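PDB 2QIK: putative gamma-glutamylcyclotransferase YkqA from Bacillus subtilis, which is a putative gamma-glutamylcyclotransferase, probably acting on gamma-glutamyl compounds. Local coordinates for residues 173-177 / 241-247; 248-252 / 267-272. One frame throughout, in Å; residues are numbered along the deposited sequence.

Overall arrangement
From the N terminus the chain first passes through the region that carries the probable substrate-binding residues, well away from both contacts. It then reaches the two-stranded hairpin 164-171 and 174-180, whose turn and second strand supply residues 173-177. Contact 1 forms when the chain comes back more than sixty residues later, at 241-247, where a loop runs into helix 245-258; about half of the intervening chain is strand. Contact 2 is local: helix 245-258 turns back into helix 261-273, and residues 248-252 meet 267-272. The two closures follow in series rather than nesting, share helix 245-258, and touch where P243 meets Q248 and M271, tying the hairpin to the C-terminal helix pair.

Contact 1: residues 173-177 / 241-247; sequences DGSRA and IAPPQHY
R176 lies across Y247, with CD over the face of its ring. CB sits near the phenol oxygen, and a bend at chi2 (-68°) brings CD over the ring centre, 3.5 Å from the centroid, a CH-pi contact. NE then skirts the ring near Y247 CD1, and the guanidinium places one face over P244 CG. NH1 and NH2 grip the D173 carboxylate end-on in a salt bridge, OD2 accepting from both nitrogens; the shortest bond, R176 NH1 to D173 OD2, is 2.9 Å. NH1 also hydrogen-bonds S175 O from above the carbonyl plane, while a water bridges NH2 to H246 NE2. Cut back to an alanine, this position is likely to lose the cover over the Y247 ring face and leave the D173 carboxylate without its mate. The backbone adds two bonds: S175 N gives to A242 O at 3.0 Å, and A177 N to Y247 OH at 2.9 Å. G174 passes so close to A242 O that a side chain would clash there. Y247 OH also bonds a citrate, probably from the crystallisation liquor. The contact thus sets strand 174-180, paired with 164-171, against the loop and first turn of helix 245-258, with P244 as its N-cap residue.

Contact 2: residues 248-252 / 267-272; sequences QIEIE and LKRHMN
M271, a selenomethionine, pushes its end between Q248, I251 and E252. Its methyl CE lies 3.8 Å from Q248 CG and 3.9 Å from E252 CG, so it lies against the aliphatic parts of two polar side chains. SE meets I251 CG2 at 4.0 Å, and I251 CG2 also touches L267 CD2 at 3.8 Å, where the side chains of I251 and L267 cross at about a right angle. The bend at chi3 (-65°) turns CE toward E252, whose chain slides past M271 in the opposite direction. This is an antiparallel helical hairpin: the axes of 248-252 and 267-272 come within 11.1 Å and their directions differ by 169°, and E252 lies level with K268 while Q248 lies level with M271. Beyond the apolar strip, the extended K268 chain crosses E252, its CE 3.8 Å from E252 CG. Its ammonium stays beyond salt-bridge distance from E252 and pairs instead with E256, one turn further along the first helix. A water donates to both E252 OE1 and N272 OD1, bridging the helices at 2.7 Å from the carboxylate oxygen. On the inner side, F167 of strand 164-171 packs against I251 and M271, and T165 of the same strand touches L267. M137, from a loop, also meets I251, while Q248 rests on P243 just ahead of the first helix.

Contact 1: residues 173-177 / 241-247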
ATOM      1  N   ASP A 173     -18.073 -16.273  -1.904  1.00 20.04           N
ATOM      2  CA  ASP A 173     -17.876 -17.325  -0.913  1.00 19.88           C
ATOM      3  C   ASP A 173     -17.397 -16.806   0.442  1.00 19.32           C
ATOM      4  O   ASP A 173     -17.191 -17.568   1.351  1.00 19.81           O
ATOM      5  CB  ASP A 173     -16.935 -18.402  -1.455  1.00 20.44           C
ATOM      6  CG  ASP A 173     -15.559 -17.887  -1.740  1.00 22.55           C
ATOM      7  OD1 ASP A 173     -14.634 -18.685  -2.029  1.00 25.70           O
ATOM      8  OD2 ASP A 173     -15.291 -16.680  -1.729  1.00 25.92           O
ATOM      9  N   GLY A 174     -17.355 -15.511   0.628  1.00 16.78           N
ATOM     10  CA  GLY A 174     -16.755 -14.941   1.787  1.00 14.78           C
ATOM     11  C   GLY A 174     -15.753 -13.865   1.435  1.00 13.89           C
ATOM     12  O   GLY A 174     -15.547 -13.551   0.278  1.00 18.07           O
ATOM     13  N   SER A 175     -15.071 -13.356   2.414  1.00 12.90           N
ATOM     14  CA  SER A 175     -14.126 -12.269   2.271  0.50 11.17           C
ATOM     15  C   SER A 175     -12.699 -12.731   1.929  1.00 12.25           C
ATOM     16  O   SER A 175     -12.365 -13.940   1.993  1.00 16.03           O
ATOM     17  CB  SER A 175     -14.017 -11.591   3.607  0.50 10.62           C
ATOM     18  OG  SER A 175     -13.499 -12.487   4.540  0.50  7.79           O
ATOM     19  N   ARG A 176     -11.883 -11.796   1.454  1.00 10.75           N
ATOM     20  CA  ARG A 176     -10.425 -11.946   1.445  1.00 10.00           C
ATOM     21  C   ARG A 176      -9.802 -10.829   2.273  1.00  9.14           C
ATOM     22  O   ARG A 176     -10.435  -9.815   2.565  1.00  9.75           O
ATOM     23  CB  ARG A 176      -9.866 -11.966   0.021  1.00 10.67           C
ATOM     24  CG  ARG A 176     -10.545 -13.034  -0.873  1.00 11.86           C
ATOM     25  CD  ARG A 176     -10.235 -14.398  -0.489  1.00 13.38           C
ATOM     26  NE  ARG A 176     -10.716 -15.380  -1.423  1.00 17.39           N
ATOM     27  CZ  ARG A 176     -11.940 -15.841  -1.482  1.00 17.89           C
ATOM     28  NH1 ARG A 176     -12.883 -15.388  -0.720  1.00 16.53           N
ATOM     29  NH2 ARG A 176     -12.260 -16.760  -2.402  1.00 21.30           N
ATOM     30  N   ALA A 177      -8.553 -11.019   2.630  1.00  8.90           N
ATOM     31  CA  ALA A 177      -7.816 -10.164   3.518  1.00  8.64           C
ATOM     32  C   ALA A 177      -7.370  -8.843   2.898  1.00  7.53           C
ATOM     33  O   ALA A 177      -7.242  -8.707   1.703  1.00  9.01           O
ATOM     34  CB  ALA A 177      -6.647 -10.872   4.093  1.00  9.40           C
ATOM     35  N   ILE A 241     -16.703  -9.552   6.504  1.00 15.10           N
ATOM     36  CA  ILE A 241     -17.388 -10.800   6.622  1.00 15.13           C
ATOM     37  C   ILE A 241     -16.367 -11.922   6.729  1.00 14.16           C
ATOM     38  O   ILE A 241     -15.217 -11.740   6.381  1.00 14.51           O
ATOM     39  CB  ILE A 241     -18.400 -11.060   5.508  1.00 16.71           C
ATOM     40  CG1 ILE A 241     -17.750 -11.270   4.186  1.00 19.64           C
ATOM     41  CG2 ILE A 241     -19.400  -9.942   5.398  1.00 18.98           C
ATOM     42  CD1 ILE A 241     -18.778 -11.596   3.099  1.00 21.25           C
ATOM     43  N   ALA A 242     -16.776 -13.093   7.171  1.00 14.09           N
ATOM     44  CA  ALA A 242     -15.860 -14.182   7.359  1.00 13.68           C
ATOM     45  C   ALA A 242     -15.238 -14.680   6.038  1.00 13.36           C
ATOM     46  O   ALA A 242     -15.908 -14.712   4.998  1.00 13.96           O
ATOM     47  CB  ALA A 242     -16.550 -15.357   8.027  1.00 14.24           C
ATOM     48  N   PRO A 243     -13.977 -15.089   6.112  1.00 12.62           N
ATOM     49  CA  PRO A 243     -13.361 -15.705   4.953  1.00 12.92           C
ATOM     50  C   PRO A 243     -13.892 -17.149   4.742  1.00 14.55           C
ATOM     51  O   PRO A 243     -14.405 -17.788   5.678  1.00 15.06           O
ATOM     52  CB  PRO A 243     -11.861 -15.769   5.333  1.00 13.21           C
ATOM     53  CG  PRO A 243     -11.845 -15.821   6.835  1.00 12.90           C
ATOM     54  CD  PRO A 243     -13.042 -14.991   7.256  1.00 13.47           C
ATOM     55  N   PRO A 244     -13.824 -17.648   3.515  1.00 14.27           N
ATOM     56  CA  PRO A 244     -14.222 -19.042   3.329  1.00 14.69           C
ATOM     57  C   PRO A 244     -13.171 -19.955   3.974  1.00 14.42           C
ATOM     58  O   PRO A 244     -12.029 -19.594   4.165  1.00 13.74           O
ATOM     59  CB  PRO A 244     -14.271 -19.195   1.811  1.00 16.00           C
ATOM     60  CG  PRO A 244     -13.372 -18.168   1.333  1.00 16.32           C
ATOM     61  CD  PRO A 244     -13.318 -17.058   2.282  1.00 15.28           C
ATOM     62  N   GLN A 245     -13.563 -21.199   4.270  1.00 18.03           N
ATOM     63  CA  GLN A 245     -12.754 -22.069   5.080  1.00 19.30           C
ATOM     64  C   GLN A 245     -11.416 -22.437   4.489  1.00 17.94           C
ATOM     65  O   GLN A 245     -10.449 -22.480   5.170  1.00 17.55           O
ATOM     66  CB  GLN A 245     -13.550 -23.394   5.335  1.00 21.41           C
ATOM     67  CG  GLN A 245     -12.973 -24.554   6.153  1.00 26.10           C
ATOM     68  CD  GLN A 245     -14.075 -25.578   6.521  1.00 30.08           C
ATOM     69  OE1 GLN A 245     -13.841 -26.794   6.481  1.00 41.96           O
ATOM     70  NE2 GLN A 245     -15.294 -25.071   6.882  1.00 35.34           N
ATOM     71  N   HIS A 246     -11.386 -22.755   3.223  1.00 18.21           N
ATOM     72  CA  HIS A 246     -10.191 -23.202   2.525  1.00 19.41           C
ATOM     73  C   HIS A 246      -9.119 -22.099   2.639  1.00 18.16           C
ATOM     74  O   HIS A 246      -7.953 -22.362   3.104  1.00 19.74           O
ATOM     75  CB  HIS A 246     -10.670 -23.537   1.062  1.00 22.57           C
ATOM     76  CG  HIS A 246     -10.808 -22.331   0.140  1.00 27.90           C
ATOM     77  ND1 HIS A 246     -11.799 -21.378   0.271  1.00 30.93           N
ATOM     78  CD2 HIS A 246     -10.025 -21.887  -0.886  1.00 31.91           C
ATOM     79  CE1 HIS A 246     -11.652 -20.435  -0.637  1.00 32.51           C
ATOM     80  NE2 HIS A 246     -10.584 -20.713  -1.353  1.00 30.89           N
ATOM     81  N   TYR A 247      -9.530 -20.871   2.296  1.00 15.91           N
ATOM     82  CA  TYR A 247      -8.689 -19.639   2.384  1.00 15.59           C
ATOM     83  C   TYR A 247      -8.261 -19.355   3.827  1.00 13.11           C
ATOM     84  O   TYR A 247      -7.121 -19.088   4.065  1.00 13.04           O
ATOM     85  CB  TYR A 247      -9.462 -18.485   1.804  1.00 14.03           C
ATOM     86  CG  TYR A 247      -8.781 -17.136   1.853  1.00 12.73           C
ATOM     87  CD1 TYR A 247      -7.722 -16.819   1.014  1.00 13.19           C
ATOM     88  CD2 TYR A 247      -9.210 -16.192   2.750  1.00 14.02           C
ATOM     89  CE1 TYR A 247      -7.113 -15.558   1.098  1.00 12.79           C
ATOM     90  CE2 TYR A 247      -8.639 -14.975   2.849  1.00 12.92           C
ATOM     91  CZ  TYR A 247      -7.578 -14.659   2.031  1.00 11.88           C
ATOM     92  OH  TYR A 247      -7.044 -13.425   2.162  1.00 13.33           O
TER
HETATM   93  O   HOH W   1      -9.673 -18.464  -3.207  1.00 47.57           O

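Contact 2: residues 248-252 / 267-272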
ATOM      1  N   GLN A 248      -9.194 -19.460   4.792  1.00 13.58           N
ATOM      2  CA  GLN A 248      -8.825 -19.248   6.163  1.00 12.09           C
ATOM      3  C   GLN A 248      -7.768 -20.230   6.624  1.00 14.01           C
ATOM      4  O   GLN A 248      -6.815 -19.887   7.347  1.00 13.14           O
ATOM      5  CB  GLN A 248     -10.035 -19.359   7.076  1.00 13.00           C
ATOM      6  CG  GLN A 248      -9.670 -19.269   8.530  1.00 13.95           C
ATOM      7  CD  GLN A 248     -10.825 -19.060   9.532  1.00 14.04           C
ATOM      8  OE1 GLN A 248     -10.641 -19.254  10.793  1.00 17.54           O
ATOM      9  NE2 GLN A 248     -11.931 -18.640   9.031  1.00 13.59           N
ATOM     10  N   ILE A 249      -7.887 -21.475   6.157  1.00 15.43           N
ATOM     11  CA  ILE A 249      -6.855 -22.430   6.547  1.00 16.94           C
ATOM     12  C   ILE A 249      -5.477 -22.052   6.036  1.00 16.07           C
ATOM     13  O   ILE A 249      -4.485 -22.271   6.708  1.00 14.68           O
ATOM     14  CB  ILE A 249      -7.278 -23.852   6.125  1.00 17.92           C
ATOM     15  CG1 ILE A 249      -8.526 -24.341   6.884  1.00 21.29           C
ATOM     16  CG2 ILE A 249      -6.131 -24.863   6.370  1.00 20.49           C
ATOM     17  CD1 ILE A 249      -9.219 -25.569   6.233  1.00 23.30           C
ATOM     18  N   GLU A 250      -5.382 -21.502   4.825  1.00 15.23           N
ATOM     19  CA  GLU A 250      -4.076 -21.031   4.295  1.00 14.87           C
ATOM     20  C   GLU A 250      -3.482 -19.981   5.205  1.00 12.30           C
ATOM     21  O   GLU A 250      -2.310 -20.046   5.566  1.00 13.67           O
ATOM     22  CB  GLU A 250      -4.250 -20.493   2.894  1.00 15.13           C
ATOM     23  CG  GLU A 250      -4.619 -21.545   1.891  1.00 17.39           C
ATOM     24  CD  GLU A 250      -5.013 -20.970   0.551  1.00 19.65           C
ATOM     25  OE1 GLU A 250      -6.182 -21.208   0.178  1.00 29.43           O
ATOM     26  OE2 GLU A 250      -4.210 -20.399  -0.204  1.00 21.88           O
ATOM     27  N   ILE A 251      -4.316 -19.016   5.624  1.00 12.00           N
ATOM     28  CA  ILE A 251      -3.846 -17.961   6.520  1.00 12.07           C
ATOM     29  C   ILE A 251      -3.349 -18.524   7.821  1.00 12.07           C
ATOM     30  O   ILE A 251      -2.299 -18.178   8.354  1.00 13.15           O
ATOM     31  CB  ILE A 251      -4.928 -16.904   6.767  1.00 11.85           C
ATOM     32  CG1 ILE A 251      -5.215 -16.209   5.479  1.00 12.05           C
ATOM     33  CG2 ILE A 251      -4.524 -15.927   7.848  1.00 13.32           C
ATOM     34  CD1 ILE A 251      -6.297 -15.164   5.552  1.00 13.73           C
ATOM     35  N   GLU A 252      -4.114 -19.464   8.343  1.00 12.22           N
ATOM     36  CA  GLU A 252      -3.750 -20.049   9.613  1.00 13.19           C
ATOM     37  C   GLU A 252      -2.444 -20.782   9.531  1.00 13.50           C
ATOM     38  O   GLU A 252      -1.620 -20.666  10.438  1.00 14.08           O
ATOM     39  CB  GLU A 252      -4.868 -20.974  10.137  1.00 14.94           C
ATOM     40  CG  GLU A 252      -6.124 -20.244  10.547  1.00 15.51           C
ATOM     41  CD  GLU A 252      -7.136 -21.113  11.197  1.00 18.27           C
ATOM     42  OE1 GLU A 252      -8.147 -20.568  11.617  1.00 20.65           O
ATOM     43  OE2 GLU A 252      -6.902 -22.316  11.331  1.00 24.97           O
ATOM     44  N   LEU A 267      -5.699 -13.164  15.441  1.00 11.84           N
ATOM     45  CA  LEU A 267      -6.141 -13.187  14.055  1.00 12.19           C
ATOM     46  C   LEU A 267      -7.196 -14.294  13.848  1.00 11.90           C
ATOM     47  O   LEU A 267      -8.205 -14.070  13.221  1.00 12.64           O
ATOM     48  CB  LEU A 267      -4.934 -13.342  13.110  1.00 11.53           C
ATOM     49  CG  LEU A 267      -5.282 -13.383  11.585  1.00 12.79           C
ATOM     50  CD1 LEU A 267      -5.951 -12.142  11.043  1.00 16.62           C
ATOM     51  CD2 LEU A 267      -4.031 -13.629  10.831  1.00 15.33           C
ATOM     52  N   LYS A 268      -6.917 -15.485  14.395  1.00 12.18           N
ATOM     53  CA  LYS A 268      -7.859 -16.570  14.349  1.00 12.70           C
ATOM     54  C   LYS A 268      -9.163 -16.148  15.024  1.00 12.42           C
ATOM     55  O   LYS A 268     -10.234 -16.397  14.491  1.00 14.14           O
ATOM     56  CB  LYS A 268      -7.304 -17.846  14.989  1.00 13.71           C
ATOM     57  CG  LYS A 268      -6.305 -18.540  14.128  1.00 14.84           C
ATOM     58  CD  LYS A 268      -5.656 -19.769  14.855  1.00 16.75           C
ATOM     59  CE  LYS A 268      -4.653 -20.571  13.988  1.00 18.16           C
ATOM     60  NZ  LYS A 268      -3.973 -21.689  14.729  1.00 23.15           N
ATOM     61  N   ARG A 269      -9.095 -15.553  16.221  1.00 13.30           N
ATOM     62  CA  ARG A 269     -10.311 -15.202  16.887  1.00 14.81           C
ATOM     63  C   ARG A 269     -11.112 -14.165  16.053  1.00 14.42           C
ATOM     64  O   ARG A 269     -12.347 -14.197  15.948  1.00 15.28           O
ATOM     65  CB  ARG A 269     -10.019 -14.577  18.282  1.00 15.19           C
ATOM     66  CG  ARG A 269      -9.607 -15.472  19.546  1.00 19.56           C
ATOM     67  CD  ARG A 269      -9.344 -14.711  21.078  1.00 21.73           C
ATOM     68  NE  ARG A 269     -10.461 -15.146  21.854  1.00 37.91           N
ATOM     69  CZ  ARG A 269     -11.758 -14.935  21.560  1.00 43.70           C
ATOM     70  NH1 ARG A 269     -12.718 -15.412  22.379  1.00 46.12           N
ATOM     71  NH2 ARG A 269     -12.123 -14.230  20.488  1.00 46.98           N
ATOM     72  N   HIS A 270     -10.385 -13.219  15.409  1.00 13.03           N
ATOM     73  CA  HIS A 270     -11.046 -12.241  14.578  1.00 13.16           C
ATOM     74  C   HIS A 270     -11.747 -12.900  13.417  1.00 13.27           C
ATOM     75  O   HIS A 270     -12.913 -12.576  13.156  1.00 13.12           O
ATOM     76  CB  HIS A 270     -10.037 -11.197  14.089  1.00 13.91           C
ATOM     77  CG  HIS A 270     -10.632 -10.132  13.257  1.00 13.54           C
ATOM     78  ND1 HIS A 270     -11.476  -9.175  13.791  1.00 18.23           N
ATOM     79  CD2 HIS A 270     -10.515  -9.874  11.945  1.00 13.61           C
ATOM     80  CE1 HIS A 270     -11.884  -8.395  12.814  1.00 16.40           C
ATOM     81  NE2 HIS A 270     -11.311  -8.785  11.677  1.00 14.22           N
HETATM   82  N   MSE A 271     -11.043 -13.738  12.664  1.00 12.50           N
HETATM   83  CA  MSE A 271     -11.655 -14.428  11.540  1.00 13.22           C
HETATM   84  C   MSE A 271     -12.889 -15.216  11.965  1.00 13.91           C
HETATM   85  O   MSE A 271     -13.888 -15.234  11.284  1.00 15.37           O
HETATM   86  CB  MSE A 271     -10.664 -15.338  10.866  1.00 13.05           C
HETATM   87  CG  MSE A 271      -9.518 -14.585  10.171  1.00 12.76           C
HETATM   88 SE   MSE A 271      -8.347 -15.609   9.098  1.00 21.02          SE
HETATM   89  CE  MSE A 271      -7.621 -16.664  10.426  1.00 12.91           C
ATOM     90  N   ASN A 272     -12.793 -15.900  13.081  1.00 14.51           N
ATOM     91  CA  ASN A 272     -13.882 -16.783  13.546  1.00 14.50           C
ATOM     92  C   ASN A 272     -15.057 -15.994  14.117  1.00 16.23           C
ATOM     93  O   ASN A 272     -16.137 -16.558  14.292  1.00 18.70           O
ATOM     94  CB  ASN A 272     -13.366 -17.814  14.567  1.00 14.06           C
ATOM     95  CG  ASN A 272     -12.476 -18.824  14.003  1.00 16.60           C
ATOM     96  OD1 ASN A 272     -11.487 -19.295  14.677  1.00 20.65           O
ATOM     97  ND2 ASN A 272     -12.755 -19.215  12.777  1.00 16.54           N
TER
HETATM   98  O   HOH W   2      -9.587 -21.347  13.724  1.00 24.42           O